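Long-range contact in ABC sugar transporter, periplasmic sugar binding protein (Legionella pneumophila subsp. pneumophila, PDB 3ROT), which probably binds a carbohydrate in the periplasm and delivers it to an ABC transporter for import: residues A[3-11]-A[57-68]. Numbering follows the deposited sequence.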
# COMPACT_ATOMS: atom_id res chain seq x y z
N ARG A 3 7.06 -33.54 -0.83
CA ARG A 3 6.52 -32.93 0.42
C ARG A 3 5.00 -32.75 0.32
O ARG A 3 4.44 -32.74 -0.77
CB ARG A 3 7.20 -31.59 0.70
N ASP A 4 4.34 -32.63 1.47
CA ASP A 4 2.90 -32.42 1.50
C ASP A 4 2.59 -30.99 1.06
O ASP A 4 3.34 -30.06 1.35
CB ASP A 4 2.33 -32.68 2.90
CG ASP A 4 2.23 -34.16 3.22
OD1 ASP A 4 1.64 -34.49 4.27
OD2 ASP A 4 2.74 -35.00 2.42
N LYS A 5 1.48 -30.81 0.35
CA LYS A 5 1.08 -29.49 -0.14
C LYS A 5 0.02 -28.80 0.72
O LYS A 5 -1.01 -29.38 1.06
CB LYS A 5 0.57 -29.60 -1.58
CG LYS A 5 0.18 -28.26 -2.17
CD LYS A 5 1.32 -27.26 -2.06
CE LYS A 5 1.00 -25.96 -2.79
NZ LYS A 5 0.65 -26.22 -4.21
N TYR A 6 0.29 -27.55 1.06
CA TYR A 6 -0.63 -26.76 1.87
C TYR A 6 -0.92 -25.42 1.21
O TYR A 6 -0.10 -24.90 0.44
CB TYR A 6 -0.05 -26.53 3.27
CG TYR A 6 0.07 -27.79 4.09
CD1 TYR A 6 -1.00 -28.28 4.84
CD2 TYR A 6 1.26 -28.53 4.08
CE1 TYR A 6 -0.90 -29.46 5.55
CE2 TYR A 6 1.37 -29.71 4.79
CZ TYR A 6 0.29 -30.18 5.52
OH TYR A 6 0.40 -31.36 6.22
N TYR A 7 -2.08 -24.85 1.52
CA TYR A 7 -2.49 -23.56 0.96
C TYR A 7 -2.89 -22.57 2.04
O TYR A 7 -3.50 -22.94 3.04
CB TYR A 7 -3.69 -23.73 0.02
CG TYR A 7 -3.39 -24.36 -1.32
CD1 TYR A 7 -2.88 -23.59 -2.37
CD2 TYR A 7 -3.65 -25.70 -1.56
CE1 TYR A 7 -2.65 -24.15 -3.62
CE2 TYR A 7 -3.41 -26.27 -2.81
CZ TYR A 7 -2.92 -25.49 -3.83
OH TYR A 7 -2.71 -26.04 -5.08
N LEU A 8 -2.53 -21.31 1.83
CA LEU A 8 -2.92 -20.23 2.73
C LEU A 8 -3.64 -19.26 1.81
O LEU A 8 -3.03 -18.65 0.93
CB LEU A 8 -1.70 -19.56 3.38
CG LEU A 8 -1.96 -18.25 4.15
CD1 LEU A 8 -3.15 -18.42 5.10
CD2 LEU A 8 -0.71 -17.85 4.94
N ILE A 9 -4.94 -19.13 1.98
CA ILE A 9 -5.73 -18.27 1.12
C ILE A 9 -6.35 -17.11 1.90
O ILE A 9 -6.92 -17.31 2.97
CB ILE A 9 -6.82 -19.12 0.42
CG1 ILE A 9 -6.15 -20.34 -0.23
CG2 ILE A 9 -7.56 -18.28 -0.61
CD1 ILE A 9 -7.08 -21.33 -0.92
N THR A 10 -6.21 -15.90 1.36
CA THR A 10 -6.76 -14.72 2.01
C THR A 10 -7.51 -13.84 1.02
O THR A 10 -7.51 -14.10 -0.18
CB THR A 10 -5.66 -13.86 2.70
OG1 THR A 10 -4.78 -13.31 1.71
CG2 THR A 10 -4.86 -14.72 3.68
N HIS A 11 -8.16 -12.80 1.54
CA HIS A 11 -8.93 -11.89 0.70
C HIS A 11 -8.15 -10.62 0.37
O HIS A 11 -8.67 -9.73 -0.30
CB HIS A 11 -10.24 -11.52 1.41
CG HIS A 11 -10.05 -11.02 2.81
ND1 HIS A 11 -10.01 -11.87 3.90
CD2 HIS A 11 -9.84 -9.77 3.29
CE1 HIS A 11 -9.78 -11.16 5.00
NE2 HIS A 11 -9.67 -9.88 4.65
N ALA A 57 -7.84 -24.68 -5.55
CA ALA A 57 -6.97 -25.34 -4.59
C ALA A 57 -7.53 -26.73 -4.29
O ALA A 57 -6.79 -27.71 -4.25
CB ALA A 57 -6.87 -24.53 -3.31
N LEU A 58 -8.85 -26.80 -4.08
CA LEU A 58 -9.53 -28.07 -3.78
C LEU A 58 -9.29 -29.13 -4.84
O LEU A 58 -9.12 -30.30 -4.52
CB LEU A 58 -11.04 -27.85 -3.63
CG LEU A 58 -11.52 -26.99 -2.46
CD1 LEU A 58 -13.03 -26.90 -2.46
CD2 LEU A 58 -11.04 -27.61 -1.16
N ALA A 59 -9.29 -28.72 -6.10
CA ALA A 59 -9.08 -29.64 -7.22
C ALA A 59 -7.76 -30.40 -7.13
O ALA A 59 -7.64 -31.52 -7.62
CB ALA A 59 -9.14 -28.88 -8.54
N THR A 60 -6.76 -29.78 -6.49
CA THR A 60 -5.45 -30.41 -6.36
C THR A 60 -5.36 -31.37 -5.18
O THR A 60 -4.32 -31.99 -4.97
CB THR A 60 -4.34 -29.35 -6.19
OG1 THR A 60 -4.54 -28.66 -4.95
CG2 THR A 60 -4.37 -28.34 -7.33
N TYR A 61 -6.44 -31.49 -4.42
CA TYR A 61 -6.47 -32.38 -3.26
C TYR A 61 -5.25 -32.16 -2.35
O TYR A 61 -4.44 -33.07 -2.15
CB TYR A 61 -6.52 -33.85 -3.71
CG TYR A 61 -7.86 -34.24 -4.29
CD1 TYR A 61 -8.94 -34.56 -3.46
CD2 TYR A 61 -8.07 -34.22 -5.67
CE1 TYR A 61 -10.20 -34.85 -3.99
CE2 TYR A 61 -9.32 -34.51 -6.22
CZ TYR A 61 -10.38 -34.82 -5.37
OH TYR A 61 -11.63 -35.07 -5.90
N PRO A 62 -5.11 -30.95 -1.79
CA PRO A 62 -3.99 -30.62 -0.90
C PRO A 62 -4.12 -31.28 0.48
O PRO A 62 -5.17 -31.80 0.84
CB PRO A 62 -4.05 -29.10 -0.82
CG PRO A 62 -5.51 -28.84 -0.86
CD PRO A 62 -5.98 -29.77 -1.97
N SER A 63 -3.03 -31.25 1.24
CA SER A 63 -3.02 -31.83 2.58
C SER A 63 -3.84 -30.97 3.55
O SER A 63 -4.34 -31.47 4.57
CB SER A 63 -1.59 -31.95 3.10
OG SER A 63 -0.82 -32.84 2.29
N GLY A 64 -3.98 -29.69 3.23
CA GLY A 64 -4.74 -28.80 4.09
C GLY A 64 -4.79 -27.40 3.54
O GLY A 64 -3.99 -27.02 2.68
N ILE A 65 -5.75 -26.62 4.03
CA ILE A 65 -5.93 -25.24 3.60
C ILE A 65 -6.25 -24.36 4.79
O ILE A 65 -7.04 -24.74 5.66
CB ILE A 65 -7.08 -25.09 2.58
CG1 ILE A 65 -6.73 -25.80 1.26
CG2 ILE A 65 -7.35 -23.61 2.29
CD1 ILE A 65 -7.84 -25.73 0.23
N ALA A 66 -5.62 -23.19 4.84
CA ALA A 66 -5.90 -22.22 5.87
C ALA A 66 -6.49 -21.08 5.04
O ALA A 66 -5.97 -20.75 3.97
CB ALA A 66 -4.63 -21.77 6.56
N THR A 67 -7.61 -20.52 5.49
CA THR A 67 -8.23 -19.45 4.73
C THR A 67 -9.03 -18.49 5.60
O THR A 67 -9.49 -18.85 6.68
CB THR A 67 -9.16 -20.03 3.62
OG1 THR A 67 -9.63 -18.96 2.78
CG2 THR A 67 -10.36 -20.74 4.22
N THR A 68 -9.17 -17.26 5.14
CA THR A 68 -9.96 -16.27 5.85
C THR A 68 -11.38 -16.51 5.31
O THR A 68 -11.55 -17.07 4.23
CB THR A 68 -9.52 -14.83 5.50
OG1 THR A 68 -9.82 -14.55 4.13
CG2 THR A 68 -8.02 -14.66 5.72
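Y7, in strand 5-9, meets A57, T60, P62 and I65, while its backbone runs parallel to strand 64-67 in one of the two Rossmann-like lobes of a periplasmic binding protein, here of the solute-binding protein 2 family. The methyl of A57 sits over the centre of the Y7 ring as a CH-pi contact, CB lying 3.8 Å from the centroid and 9° off the normal; CE of K5 approaches the opposite face near its rim. P62 comes to the ring edge in plane, with CB 3.5 Å from Y7 CD2. Farther out, Y7 OH donates to T60 OG1 at 3.2 Å, and the T60 hydroxyl in turn donates to A57 O, linking the phenol through T60 to a carbonyl of helix 47-59. On the same face of the sheet, I9 reaches A57 CB and I65 CG2 with CD1, adding to the layer between sheet and helix.

On the other face, S63 CB lies over the Y6 ring, offset toward its rim, and the Y6 hydroxyl is hydrogen-bonded to N262. L8 CD1 touches A66 CB here, and helix 16-32 covers L8.

Between these two layers the strands are joined by a parallel ladder: G64 O accepts from Y7 N, Y7 O from A66 N, and A66 O from I9 N, the last at 2.8 Å and nearly straight (170°). Strand 35-39 bonds to the other edge of strand 5-9, making the latter an interior strand. Beyond strand 5-9, H11 turns its ring edge to T68. With CG between the backbone N and carbonyl carbon (chi1 52°), H11 ND1 lies 2.7 Å from T68 OG1 in a hydrogen bond; Q50 also bonds this hydroxyl, and H11 NE2 hydrogen-bonds O1 of a bound glycerol.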